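Local coordinates for protein putative oxidoreductase (Magnetospirillum magnetotacticum, PDB 3C1A) that is a putative oxidoreductase of the GFO/IDH/MocA family, probably using a nicotinamide cofactor held by its Rossmann fold, at residues A95-K100 and R282-F287; E108-A113 and L303-V308; M122-H127 and Q293-P298; Q129-A134 and G297-E302. All blocks are in the same frame, centred on the assembly; numbering follows the deposited sequence.

Contact 1: A95-K100 and R282-F287; sequences AVLVEK and RAVRLF
Val284 and Phe287, one turn apart on helix 279-290, face Ala95, Val96 and Leu97 on strand 95-99, which belongs to the parallel sheet of the NAD-binding Rossmann fold. Helix and strand segments run in nearly opposite directions, 167° apart, and their axes come within 10.4 Å, so a single layer of side chains lies between them. Walking up the helix, Ala283 points its CB at the strand but stops short of it and packs on Phe131. Val284 is the first to arrive. Its CG2 lies 4.4 Å from CD2 of Leu97, a loose methyl-to-methyl contact, and Val284 also packs on Tyr25, Thr28 and Ile29 of helix 25-31. Leu286 turns instead to Trp124 of the neighbouring strand 123-126.

Phe287 then supplies most of the helix's share of the contact. With CG anti to the backbone N (chi1 170°), the benzyl group reaches out from the helix and lays its ring on the strand. One face of that ring receives Leu97 CB almost centrally, in a CH-pi contact 3.6 Å from the centroid and only 5° off the ring normal. The far end of the ring abuts main chain: CE1 is 3.5 Å from Val96 O, while Ala95 O sits at the edge, near the ring plane. Ala95 also offers its methyl, CB lying 4.2 Å from Phe287 CZ, and that same CZ comes within 3.5 Å of Leu97 N.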
loop_
_atom_site.group_PDB
_atom_site.type_symbol
_atom_site.label_atom_id
_atom_site.label_comp_id
_atom_site.label_asym_id
_atom_site.label_seq_id
_atom_site.Cartn_x
_atom_site.Cartn_y
_atom_site.Cartn_z
ATOM N N ALA A 95 17.310 -5.881 4.820
ATOM C CA ALA A 95 15.890 -6.008 4.529
ATOM C C ALA A 95 15.232 -4.662 4.245
ATOM O O ALA A 95 15.609 -3.637 4.859
ATOM C CB ALA A 95 15.182 -6.654 5.681
ATOM N N VAL A 96 14.244 -4.677 3.331
ATOM C CA VAL A 96 13.627 -3.437 2.812
ATOM C C VAL A 96 12.124 -3.471 2.965
ATOM O O VAL A 96 11.497 -4.476 2.630
ATOM C CB VAL A 96 13.944 -3.206 1.295
ATOM C CG1 VAL A 96 13.174 -2.036 0.799
ATOM C CG2 VAL A 96 15.482 -3.006 1.046
ATOM N N LEU A 97 11.560 -2.388 3.513
ATOM C CA LEU A 97 10.132 -2.080 3.441
ATOM C C LEU A 97 9.998 -0.831 2.619
ATOM O O LEU A 97 10.473 0.235 3.047
ATOM C CB LEU A 97 9.536 -1.827 4.849
ATOM C CG LEU A 97 8.036 -1.463 4.862
ATOM C CD1 LEU A 97 7.100 -2.579 4.319
ATOM C CD2 LEU A 97 7.614 -1.071 6.291
ATOM N N VAL A 98 9.488 -0.963 1.377
ATOM C CA VAL A 98 9.380 0.173 0.490
ATOM C C VAL A 98 7.953 0.595 0.269
ATOM O O VAL A 98 7.051 -0.238 0.107
ATOM C CB VAL A 98 10.040 -0.119 -0.871
ATOM C CG1 VAL A 98 9.475 -1.366 -1.427
ATOM C CG2 VAL A 98 9.890 1.081 -1.769
ATOM N N GLU A 99 7.738 1.902 0.249
ATOM C CA GLU A 99 6.373 2.407 0.228
ATOM C C GLU A 99 5.821 2.083 -1.167
ATOM O O GLU A 99 6.587 1.863 -2.086
ATOM C CB GLU A 99 6.339 3.903 0.589
ATOM C CG GLU A 99 5.054 4.326 1.271
ATOM C CD GLU A 99 4.881 5.832 1.246
ATOM O OE1 GLU A 99 5.901 6.539 1.407
ATOM O OE2 GLU A 99 3.735 6.299 1.039
ATOM N N LYS A 100 4.502 1.937 -1.286
ATOM C CA LYS A 100 3.835 1.772 -2.593
ATOM C C LYS A 100 3.761 3.101 -3.353
ATOM O O LYS A 100 3.793 4.160 -2.745
ATOM C CB LYS A 100 2.405 1.228 -2.405
ATOM C CG LYS A 100 1.529 2.085 -1.461
ATOM C CD LYS A 100 0.121 1.516 -1.328
ATOM N N ARG A 282 0.784 -1.924 12.434
ATOM C CA ARG A 282 0.876 -3.337 12.093
ATOM C C ARG A 282 1.926 -3.655 11.074
ATOM O O ARG A 282 2.670 -4.602 11.256
ATOM C CB ARG A 282 -0.459 -3.839 11.577
ATOM C CG ARG A 282 -0.560 -5.357 11.449
ATOM C CD ARG A 282 -2.018 -5.761 11.473
ATOM N NE ARG A 282 -2.156 -7.176 11.197
ATOM C CZ ARG A 282 -2.337 -8.103 12.127
ATOM N NH1 ARG A 282 -2.410 -7.788 13.418
ATOM N NH2 ARG A 282 -2.446 -9.368 11.755
ATOM N N ALA A 283 1.975 -2.870 9.987
ATOM C CA ALA A 283 2.987 -3.031 8.930
ATOM C C ALA A 283 4.430 -2.991 9.443
ATOM O O ALA A 283 5.228 -3.894 9.157
ATOM C CB ALA A 283 2.786 -1.961 7.859
ATOM N N VAL A 284 4.758 -1.922 10.165
ATOM C CA VAL A 284 6.087 -1.744 10.745
ATOM C C VAL A 284 6.368 -2.752 11.903
ATOM O O VAL A 284 7.475 -3.262 12.039
ATOM C CB VAL A 284 6.261 -0.278 11.222
ATOM C CG1 VAL A 284 7.636 -0.057 11.838
ATOM C CG2 VAL A 284 6.033 0.683 10.052
ATOM N N ARG A 285 5.386 -3.035 12.746
ATOM C CA ARG A 285 5.581 -4.060 13.790
ATOM C C ARG A 285 5.900 -5.428 13.199
ATOM O O ARG A 285 6.897 -6.045 13.560
ATOM C CB ARG A 285 4.354 -4.151 14.699
ATOM C CG ARG A 285 4.531 -5.112 15.883
ATOM C CD ARG A 285 3.287 -5.242 16.733
ATOM N NE ARG A 285 2.118 -5.563 15.934
ATOM C CZ ARG A 285 1.776 -6.783 15.561
ATOM N NH1 ARG A 285 2.504 -7.826 15.941
ATOM N NH2 ARG A 285 0.694 -6.956 14.824
ATOM N N LEU A 286 5.062 -5.899 12.285
ATOM C CA LEU A 286 5.301 -7.157 11.596
ATOM C C LEU A 286 6.616 -7.185 10.831
ATOM O O LEU A 286 7.379 -8.159 10.922
ATOM C CB LEU A 286 4.157 -7.480 10.651
ATOM C CG LEU A 286 2.852 -7.842 11.372
ATOM C CD1 LEU A 286 1.756 -8.038 10.286
ATOM C CD2 LEU A 286 3.033 -9.050 12.294
ATOM N N PHE A 287 6.887 -6.135 10.071
ATOM C CA PHE A 287 8.113 -6.057 9.271
ATOM C C PHE A 287 9.309 -6.159 10.208
ATOM O O PHE A 287 10.137 -7.014 10.018
ATOM C CB PHE A 287 8.180 -4.766 8.445
ATOM C CG PHE A 287 9.496 -4.529 7.799
ATOM C CD1 PHE A 287 9.872 -5.242 6.653
ATOM C CD2 PHE A 287 10.378 -3.580 8.309
ATOM C CE1 PHE A 287 11.128 -5.044 6.063
ATOM C CE2 PHE A 287 11.649 -3.348 7.673
ATOM C CZ PHE A 287 12.025 -4.072 6.601
#

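Contact 2: E108-A113 and L303-V308; sequences EAEAVA and LGLRVV
An antiparallel helix pair, 106-119 against 301-314, meets here where Leu305 sets its forked end against Ala109, Glu110 and Ala113. The two helix segments run 166° apart with axes 9.6 Å from each other. Ala109 and Leu305 are the residues whose backbones come nearest, CA to CA 5.5 Å, and the small alanine is what leaves room for the leucine. Leu305 carries its CG anti to the backbone N (chi1 167°), which sends both methyls across to the other helix. CD1 meets two neighbours: it presses on Ala109 CB at 3.4 Å, tighter than an ordinary carbon-carbon contact, and touches Glu110 CG at 3.8 Å. The second methyl, CD2, goes further along the same helix to Ala113 CB, 3.9 Å away.

Helix 106-119 is the connection of a beta-alpha-beta crossover in the Rossmann fold, leading from strand 95-99 to its parallel neighbour 123-126, and helix 301-314, the last of the chain, packs on its flank. All the contacts between the two segments are apolar, and no hydrogen bond crosses. Glu110 takes part through its aliphatic portion alone: its CG brushes Leu305, and the chain runs on extended beyond it; the side chain also touches Arg309, further along helix 301-314. One turn after Leu305 comes Val308, whose CG1 reaches Ala109 CB at 4.2 Å, giving that methyl a second partner. Ala109 and Val308 both also rest on Thr103, in the loop just ahead of helix 106-119.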
loop_
_atom_site.group_PDB
_atom_site.type_symbol
_atom_site.label_atom_id
_atom_site.label_comp_id
_atom_site.label_asym_id
_atom_site.label_seq_id
_atom_site.Cartn_x
_atom_site.Cartn_y
_atom_site.Cartn_z
ATOM N N GLU A 108 12.053 -1.790 -13.778
ATOM C CA GLU A 108 12.705 -1.492 -12.475
ATOM C C GLU A 108 12.205 -2.464 -11.406
ATOM O O GLU A 108 12.979 -2.954 -10.536
ATOM C CB GLU A 108 12.397 -0.062 -12.001
ATOM C CG GLU A 108 13.325 0.984 -12.509
ATOM C CD GLU A 108 12.916 2.424 -12.215
ATOM O OE1 GLU A 108 12.045 2.727 -11.341
ATOM O OE2 GLU A 108 13.537 3.288 -12.873
ATOM N N ALA A 109 10.894 -2.698 -11.454
ATOM C CA ALA A 109 10.227 -3.660 -10.580
ATOM C C ALA A 109 10.888 -5.006 -10.776
ATOM O O ALA A 109 11.262 -5.659 -9.826
ATOM C CB ALA A 109 8.798 -3.757 -10.954
ATOM N N GLU A 110 11.039 -5.420 -12.029
ATOM C CA GLU A 110 11.654 -6.720 -12.332
ATOM C C GLU A 110 13.118 -6.782 -11.891
ATOM O O GLU A 110 13.587 -7.846 -11.490
ATOM C CB GLU A 110 11.502 -7.018 -13.823
ATOM C CG GLU A 110 10.047 -7.251 -14.156
ATOM C CD GLU A 110 9.756 -7.328 -15.624
ATOM O OE1 GLU A 110 10.356 -6.553 -16.407
ATOM O OE2 GLU A 110 8.882 -8.146 -15.987
ATOM N N ALA A 111 13.831 -5.656 -11.930
ATOM C CA ALA A 111 15.254 -5.608 -11.523
ATOM C C ALA A 111 15.406 -5.824 -10.025
ATOM O O ALA A 111 16.298 -6.549 -9.542
ATOM C CB ALA A 111 15.891 -4.305 -11.902
ATOM N N VAL A 112 14.513 -5.184 -9.289
ATOM C CA VAL A 112 14.340 -5.433 -7.876
ATOM C C VAL A 112 13.980 -6.898 -7.503
ATOM O O VAL A 112 14.676 -7.523 -6.692
ATOM C CB VAL A 112 13.303 -4.445 -7.313
ATOM C CG1 VAL A 112 13.059 -4.724 -5.839
ATOM C CG2 VAL A 112 13.767 -2.980 -7.550
ATOM N N ALA A 113 12.896 -7.439 -8.052
ATOM C CA ALA A 113 12.576 -8.878 -7.946
ATOM C C ALA A 113 13.796 -9.803 -8.123
ATOM O O ALA A 113 14.018 -10.716 -7.325
ATOM C CB ALA A 113 11.488 -9.261 -8.972
ATOM N N LEU A 303 4.007 -9.343 -5.053
ATOM C CA LEU A 303 2.748 -8.643 -5.176
ATOM C C LEU A 303 2.944 -7.210 -5.645
ATOM O O LEU A 303 2.180 -6.756 -6.473
ATOM C CB LEU A 303 1.973 -8.665 -3.862
ATOM C CG LEU A 303 0.554 -8.080 -3.864
ATOM C CD1 LEU A 303 -0.358 -8.786 -4.833
ATOM C CD2 LEU A 303 -0.065 -8.122 -2.446
ATOM N N GLY A 304 3.965 -6.515 -5.135
ATOM C CA GLY A 304 4.283 -5.152 -5.591
ATOM C C GLY A 304 4.585 -5.140 -7.078
ATOM O O GLY A 304 4.147 -4.238 -7.818
ATOM N N LEU A 305 5.311 -6.154 -7.524
ATOM C CA LEU A 305 5.612 -6.262 -8.954
ATOM C C LEU A 305 4.323 -6.452 -9.794
ATOM O O LEU A 305 4.137 -5.810 -10.854
ATOM C CB LEU A 305 6.636 -7.368 -9.196
ATOM C CG LEU A 305 6.866 -7.859 -10.636
ATOM C CD1 LEU A 305 7.257 -6.747 -11.602
ATOM C CD2 LEU A 305 7.942 -8.889 -10.590
ATOM N N ARG A 306 3.449 -7.324 -9.329
ATOM C CA ARG A 306 2.214 -7.632 -10.057
ATOM C C ARG A 306 1.299 -6.397 -10.106
ATOM O O ARG A 306 0.628 -6.179 -11.107
ATOM C CB ARG A 306 1.490 -8.808 -9.413
ATOM C CG ARG A 306 2.255 -10.117 -9.495
ATOM C CD ARG A 306 1.706 -11.141 -8.498
ATOM N NE ARG A 306 0.273 -11.305 -8.656
ATOM C CZ ARG A 306 -0.577 -11.671 -7.705
ATOM N NH1 ARG A 306 -0.137 -12.014 -6.507
ATOM N NH2 ARG A 306 -1.872 -11.762 -7.975
ATOM N N VAL A 307 1.268 -5.621 -9.012
ATOM C CA VAL A 307 0.520 -4.329 -8.951
ATOM C C VAL A 307 1.069 -3.356 -9.992
ATOM O O VAL A 307 0.281 -2.672 -10.657
ATOM C CB VAL A 307 0.650 -3.649 -7.605
ATOM C CG1 VAL A 307 0.116 -2.224 -7.655
ATOM C CG2 VAL A 307 -0.035 -4.528 -6.449
ATOM N N VAL A 308 2.403 -3.253 -10.072
ATOM C CA VAL A 308 3.058 -2.397 -11.083
ATOM C C VAL A 308 2.699 -2.821 -12.503
ATOM O O VAL A 308 2.509 -1.971 -13.417
ATOM C CB VAL A 308 4.604 -2.339 -10.915
ATOM C CG1 VAL A 308 5.304 -1.705 -12.157
ATOM C CG2 VAL A 308 5.010 -1.528 -9.697
#

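Contact 3: M122-H127 and Q293-P298; sequences MVWVEH and QPEPGP
Trp124 keeps its CG anti to the carbonyl carbon (chi1 -72°), which swings the indole across to the loop 293-298, and Met122, a selenomethionine, has its CG anti to the backbone N (chi1 -170°) before bending at its last torsion. The indole N-H is the main polar link. NE1 donates to Glu295 O at 3.0 Å, fairly straight at 160°; the acceptor lies in the plane of the indole, at its edge. Pro296 O is nearly as near to NE1, but the angle is too poor for a bond. It has instead a weak link through a water, which also donates to Val123 O at 2.8 Å.

The chain turns at Gly297, whose CA lies to one side of the indole plane toward the rim, 3.8 Å from CZ2; its phi is positive, and a side chain pointing at the indole would collide with CZ2. Pro298 CD follows at 4.2 Å from CH2. On the opposite side Met122 CE lies over the rim. Met122 SE itself packs on Pro294, 3.8 Å from CB, while its CG lies 3.6 Å from Glu295 O. A phenylalanine in place of Trp124 would probably leave the Glu295 carbonyl without its N-H donor and open a gap beside Gly297 and Pro298.

Leu286 and Ala290 of helix 279-290 also pack on the tryptophan. The whole arrangement is a loop laid along strand 123-126, the edge strand of the parallel Rossmann sheet, where the chain returns on its way to the final helix.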
loop_
_atom_site.group_PDB
_atom_site.type_symbol
_atom_site.label_atom_id
_atom_site.label_comp_id
_atom_site.label_asym_id
_atom_site.label_seq_id
_atom_site.Cartn_x
_atom_site.Cartn_y
_atom_site.Cartn_z
HETATM N N MSE A 122 14.962 -10.035 2.251
HETATM C CA MSE A 122 13.533 -9.857 2.441
HETATM C C MSE A 122 13.116 -8.426 1.985
HETATM O O MSE A 122 13.706 -7.450 2.425
HETATM C CB MSE A 122 13.185 -10.106 3.906
HETATM C CG MSE A 122 11.751 -10.179 4.112
HETATM SE SE MSE A 122 11.467 -10.253 6.032
HETATM C CE MSE A 122 11.526 -8.433 6.567
ATOM N N VAL A 123 12.147 -8.328 1.051
ATOM C CA VAL A 123 11.604 -7.050 0.584
ATOM C C VAL A 123 10.090 -7.095 0.682
ATOM O O VAL A 123 9.449 -7.961 0.086
ATOM C CB VAL A 123 12.070 -6.706 -0.891
ATOM C CG1 VAL A 123 11.448 -5.348 -1.418
ATOM C CG2 VAL A 123 13.586 -6.697 -0.917
ATOM N N TRP A 124 9.527 -6.203 1.498
ATOM C CA TRP A 124 8.096 -6.068 1.621
ATOM C C TRP A 124 7.716 -4.760 0.978
ATOM O O TRP A 124 8.487 -3.799 1.025
ATOM C CB TRP A 124 7.682 -6.030 3.094
ATOM C CG TRP A 124 7.767 -7.329 3.849
ATOM C CD1 TRP A 124 8.444 -8.447 3.495
ATOM C CD2 TRP A 124 7.160 -7.619 5.115
ATOM N NE1 TRP A 124 8.309 -9.432 4.463
ATOM C CE2 TRP A 124 7.503 -8.955 5.455
ATOM C CE3 TRP A 124 6.348 -6.904 5.977
ATOM C CZ2 TRP A 124 7.065 -9.567 6.630
ATOM C CZ3 TRP A 124 5.925 -7.522 7.153
ATOM C CH2 TRP A 124 6.283 -8.828 7.453
ATOM N N VAL A 125 6.528 -4.715 0.365
ATOM C CA VAL A 125 5.988 -3.458 -0.102
ATOM C C VAL A 125 4.858 -2.992 0.856
ATOM O O VAL A 125 3.999 -3.773 1.261
ATOM C CB VAL A 125 5.494 -3.540 -1.516
ATOM C CG1 VAL A 125 4.872 -2.205 -1.941
ATOM C CG2 VAL A 125 6.662 -3.966 -2.446
ATOM N N GLU A 126 4.890 -1.716 1.216
ATOM C CA GLU A 126 3.934 -1.140 2.171
ATOM C C GLU A 126 2.598 -0.778 1.515
ATOM O O GLU A 126 2.346 0.381 1.169
ATOM C CB GLU A 126 4.521 0.089 2.895
ATOM C CG GLU A 126 3.979 0.287 4.334
ATOM C CD GLU A 126 2.696 1.132 4.415
ATOM O OE1 GLU A 126 2.726 2.309 3.977
ATOM O OE2 GLU A 126 1.673 0.627 4.956
ATOM N N HIS A 127 1.766 -1.785 1.338
ATOM C CA HIS A 127 0.404 -1.642 0.803
ATOM C C HIS A 127 -0.453 -1.672 2.044
ATOM O O HIS A 127 -0.741 -2.722 2.607
ATOM C CB HIS A 127 0.011 -2.793 -0.100
ATOM C CG HIS A 127 0.735 -2.850 -1.412
ATOM N ND1 HIS A 127 1.485 -3.939 -1.782
ATOM C CD2 HIS A 127 0.779 -1.987 -2.460
ATOM C CE1 HIS A 127 1.985 -3.738 -2.988
ATOM N NE2 HIS A 127 1.599 -2.546 -3.407
ATOM N N GLN A 293 14.059 -13.181 11.170
ATOM C CA GLN A 293 13.498 -14.479 10.813
ATOM C C GLN A 293 12.611 -14.270 9.605
ATOM O O GLN A 293 11.379 -14.211 9.724
ATOM C CB GLN A 293 12.714 -15.065 11.976
ATOM C CG GLN A 293 12.250 -16.483 11.687
ATOM C CD GLN A 293 11.669 -17.181 12.908
ATOM O OE1 GLN A 293 10.473 -17.481 12.950
ATOM N NE2 GLN A 293 12.511 -17.447 13.903
ATOM N N PRO A 294 13.234 -14.111 8.431
ATOM C CA PRO A 294 12.486 -13.620 7.301
ATOM C C PRO A 294 11.360 -14.522 6.836
ATOM O O PRO A 294 11.430 -15.732 7.011
ATOM C CB PRO A 294 13.543 -13.482 6.201
ATOM C CG PRO A 294 14.870 -13.490 6.902
ATOM C CD PRO A 294 14.651 -14.353 8.085
ATOM N N GLU A 295 10.337 -13.887 6.258
ATOM C CA GLU A 295 9.211 -14.545 5.615
ATOM C C GLU A 295 8.609 -13.621 4.547
ATOM O O GLU A 295 8.915 -12.418 4.491
ATOM C CB GLU A 295 8.140 -14.890 6.629
ATOM C CG GLU A 295 7.581 -13.715 7.336
ATOM C CD GLU A 295 6.522 -14.114 8.319
ATOM O OE1 GLU A 295 5.386 -14.391 7.872
ATOM O OE2 GLU A 295 6.820 -14.161 9.528
ATOM N N PRO A 296 7.789 -14.184 3.661
ATOM C CA PRO A 296 7.261 -13.328 2.607
ATOM C C PRO A 296 6.284 -12.290 3.146
ATOM O O PRO A 296 6.294 -11.168 2.656
ATOM C CB PRO A 296 6.593 -14.315 1.631
ATOM C CG PRO A 296 7.097 -15.666 2.027
ATOM C CD PRO A 296 7.339 -15.577 3.512
ATOM N N GLY A 297 5.504 -12.647 4.175
ATOM C CA GLY A 297 4.530 -11.745 4.798
ATOM C C GLY A 297 3.338 -11.415 3.911
ATOM O O GLY A 297 3.253 -11.925 2.777
ATOM N N PRO A 298 2.442 -10.533 4.393
ATOM C CA PRO A 298 1.163 -10.294 3.687
ATOM C C PRO A 298 1.243 -9.434 2.424
ATOM O O PRO A 298 0.298 -9.430 1.603
ATOM C CB PRO A 298 0.295 -9.599 4.730
ATOM C CG PRO A 298 1.225 -8.997 5.704
ATOM C CD PRO A 298 2.559 -9.736 5.621
HETATM O O HOH W 1 8.631 -10.628 0.187
#

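Contact 4: Q129-A134 and G297-E302; sequences QLFNPA and GPSPLE
Leu130 and Pro298 bring the two backbones closest, with CA atoms 6.3 Å apart. Residues 129-130 lie in a 3-10 segment, and the chain goes on to helix 133-140; 297-299 are loop, with Pro300 in the N-cap position of helix 301-314. Asn132 caps the other helix: its OD1 accepts from Ala134 N at 3.0 Å, the donor standing above the carbonyl plane, while ND2 gives a hydrogen bond to Gln129 OE1. That carboxamide is therefore held from both ends.

No hydrogen bond crosses between the segments; the contacts are van der Waals, several of them carbon against oxygen. Phe131 has its CG anti to the carbonyl carbon (chi1 -64°), which carries the ring down to the loop, where it crosses the pyrrolidine of Pro298 at about a right angle. CE1 touches Pro298 CG at 3.4 Å, and on the other side of the ring's tip CE2 lies 3.7 Å from Ser299 CB. Leu130 adds its CD1, set against Pro298 O at 3.6 Å and Ser299 OG at 3.7 Å. The hydroxyl of Ser299 is hydrogen-bonded to Val125 O, on strand 123-126, and to His127 ND1 just after it. Replacing Phe131 by an alanine would strip Pro298 CG and Ser299 CB of their common aromatic partner and is likely to leave a gap between this loop and helix 279-290.

Around the contact, Ala283 and Leu286 of helix 279-290 pack on the Phe131 ring, Met245 of strand 242-246 lies against Gln129 and Asn132, and Leu301 reaches Val112 and Ala116 of helix 106-119.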
loop_
_atom_site.group_PDB
_atom_site.type_symbol
_atom_site.label_atom_id
_atom_site.label_comp_id
_atom_site.label_asym_id
_atom_site.label_seq_id
_atom_site.Cartn_x
_atom_site.Cartn_y
_atom_site.Cartn_z
ATOM N N GLN A 129 -3.421 -1.454 3.129
ATOM C CA GLN A 129 -4.661 -2.202 3.369
ATOM C C GLN A 129 -4.363 -3.637 3.740
ATOM O O GLN A 129 -5.118 -4.265 4.456
ATOM C CB GLN A 129 -5.582 -2.217 2.144
ATOM C CG GLN A 129 -7.006 -2.731 2.525
ATOM C CD GLN A 129 -7.758 -1.692 3.274
ATOM O OE1 GLN A 129 -7.826 -1.720 4.512
ATOM N NE2 GLN A 129 -8.284 -0.711 2.548
ATOM N N LEU A 130 -3.278 -4.167 3.213
ATOM C CA LEU A 130 -2.955 -5.547 3.461
ATOM C C LEU A 130 -2.448 -5.791 4.888
ATOM O O LEU A 130 -2.225 -6.926 5.251
ATOM C CB LEU A 130 -1.943 -6.032 2.441
ATOM C CG LEU A 130 -2.364 -5.881 0.990
ATOM C CD1 LEU A 130 -1.310 -6.515 0.132
ATOM C CD2 LEU A 130 -3.701 -6.546 0.739
ATOM N N PHE A 131 -2.259 -4.712 5.667
ATOM C CA PHE A 131 -1.884 -4.763 7.071
ATOM C C PHE A 131 -3.006 -4.214 7.954
ATOM O O PHE A 131 -2.791 -3.920 9.120
ATOM C CB PHE A 131 -0.610 -3.910 7.291
ATOM C CG PHE A 131 0.592 -4.423 6.569
ATOM C CD1 PHE A 131 1.343 -5.474 7.092
ATOM C CD2 PHE A 131 0.969 -3.883 5.349
ATOM C CE1 PHE A 131 2.472 -5.942 6.435
ATOM C CE2 PHE A 131 2.116 -4.356 4.697
ATOM C CZ PHE A 131 2.845 -5.394 5.235
ATOM N N ASN A 132 -4.193 -4.021 7.384
ATOM C CA ASN A 132 -5.324 -3.473 8.122
ATOM C C ASN A 132 -6.100 -4.611 8.773
ATOM O O ASN A 132 -6.530 -5.531 8.076
ATOM C CB ASN A 132 -6.208 -2.705 7.132
ATOM C CG ASN A 132 -7.390 -2.026 7.798
ATOM O OD1 ASN A 132 -7.679 -2.248 8.975
ATOM N ND2 ASN A 132 -8.115 -1.229 7.024
ATOM N N PRO A 133 -6.297 -4.579 10.112
ATOM C CA PRO A 133 -7.129 -5.650 10.686
ATOM C C PRO A 133 -8.549 -5.830 10.105
ATOM O O PRO A 133 -9.070 -6.925 10.137
ATOM C CB PRO A 133 -7.210 -5.264 12.174
ATOM C CG PRO A 133 -5.935 -4.500 12.397
ATOM C CD PRO A 133 -5.771 -3.681 11.165
ATOM N N ALA A 134 -9.149 -4.780 9.567
ATOM C CA ALA A 134 -10.447 -4.896 8.946
ATOM C C ALA A 134 -10.398 -5.757 7.660
ATOM O O ALA A 134 -11.333 -6.507 7.394
ATOM C CB ALA A 134 -11.006 -3.501 8.656
ATOM N N GLY A 297 5.504 -12.647 4.175
ATOM C CA GLY A 297 4.530 -11.745 4.798
ATOM C C GLY A 297 3.338 -11.415 3.911
ATOM O O GLY A 297 3.253 -11.925 2.777
ATOM N N PRO A 298 2.442 -10.533 4.393
ATOM C CA PRO A 298 1.163 -10.294 3.687
ATOM C C PRO A 298 1.243 -9.434 2.424
ATOM O O PRO A 298 0.298 -9.430 1.603
ATOM C CB PRO A 298 0.295 -9.599 4.730
ATOM C CG PRO A 298 1.225 -8.997 5.704
ATOM C CD PRO A 298 2.559 -9.736 5.621
ATOM N N SER A 299 2.355 -8.719 2.269
ATOM C CA SER A 299 2.541 -7.830 1.139
ATOM C C SER A 299 3.949 -7.962 0.561
ATOM O O SER A 299 4.761 -7.030 0.666
ATOM C CB SER A 299 2.266 -6.401 1.605
ATOM O OG SER A 299 2.190 -5.502 0.516
ATOM N N PRO A 300 4.244 -9.109 -0.077
ATOM C CA PRO A 300 5.560 -9.347 -0.609
ATOM C C PRO A 300 5.918 -8.538 -1.836
ATOM O O PRO A 300 5.063 -7.994 -2.541
ATOM C CB PRO A 300 5.512 -10.833 -1.005
ATOM C CG PRO A 300 4.113 -11.077 -1.321
ATOM C CD PRO A 300 3.363 -10.276 -0.297
ATOM N N LEU A 301 7.205 -8.512 -2.098
ATOM C CA LEU A 301 7.738 -7.908 -3.287
ATOM C C LEU A 301 7.033 -8.374 -4.579
ATOM O O LEU A 301 6.801 -7.560 -5.500
ATOM C CB LEU A 301 9.223 -8.261 -3.373
ATOM C CG LEU A 301 9.975 -7.725 -4.582
ATOM C CD1 LEU A 301 9.767 -6.235 -4.763
ATOM C CD2 LEU A 301 11.423 -8.075 -4.361
ATOM N N GLU A 302 6.740 -9.667 -4.669
ATOM C CA GLU A 302 6.089 -10.218 -5.884
ATOM C C GLU A 302 4.727 -9.593 -6.118
ATOM O O GLU A 302 4.318 -9.338 -7.240
ATOM C CB GLU A 302 5.917 -11.735 -5.788
ATOM C CG GLU A 302 5.402 -12.354 -7.096
ATOM C CD GLU A 302 6.208 -11.885 -8.308
ATOM O OE1 GLU A 302 7.471 -11.873 -8.219
ATOM O OE2 GLU A 302 5.578 -11.497 -9.326
#

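The first segments follow each other along the chain in the order of contacts 1, 2, 3 and 4, while the second segments come in the order 1, 3, 4, 2, after the chain has passed through the eight-stranded mixed sheet. Contacts 1 and 3 lie 7 Å apart between centres, on neighbouring strands 95-99 and 123-126 of the Rossmann sheet. Contacts 3 and 4, 8 Å apart, share Gly297 and Pro298. Contact 2 sits farther out, 13 to 16 Å from the others, and uses helix 301-314, as does contact 4. Together they show helices 279-290 and 301-314 returning to the Rossmann domain, packing against its last two strands, 95-99 and 123-126, and against the crossover helix 106-119.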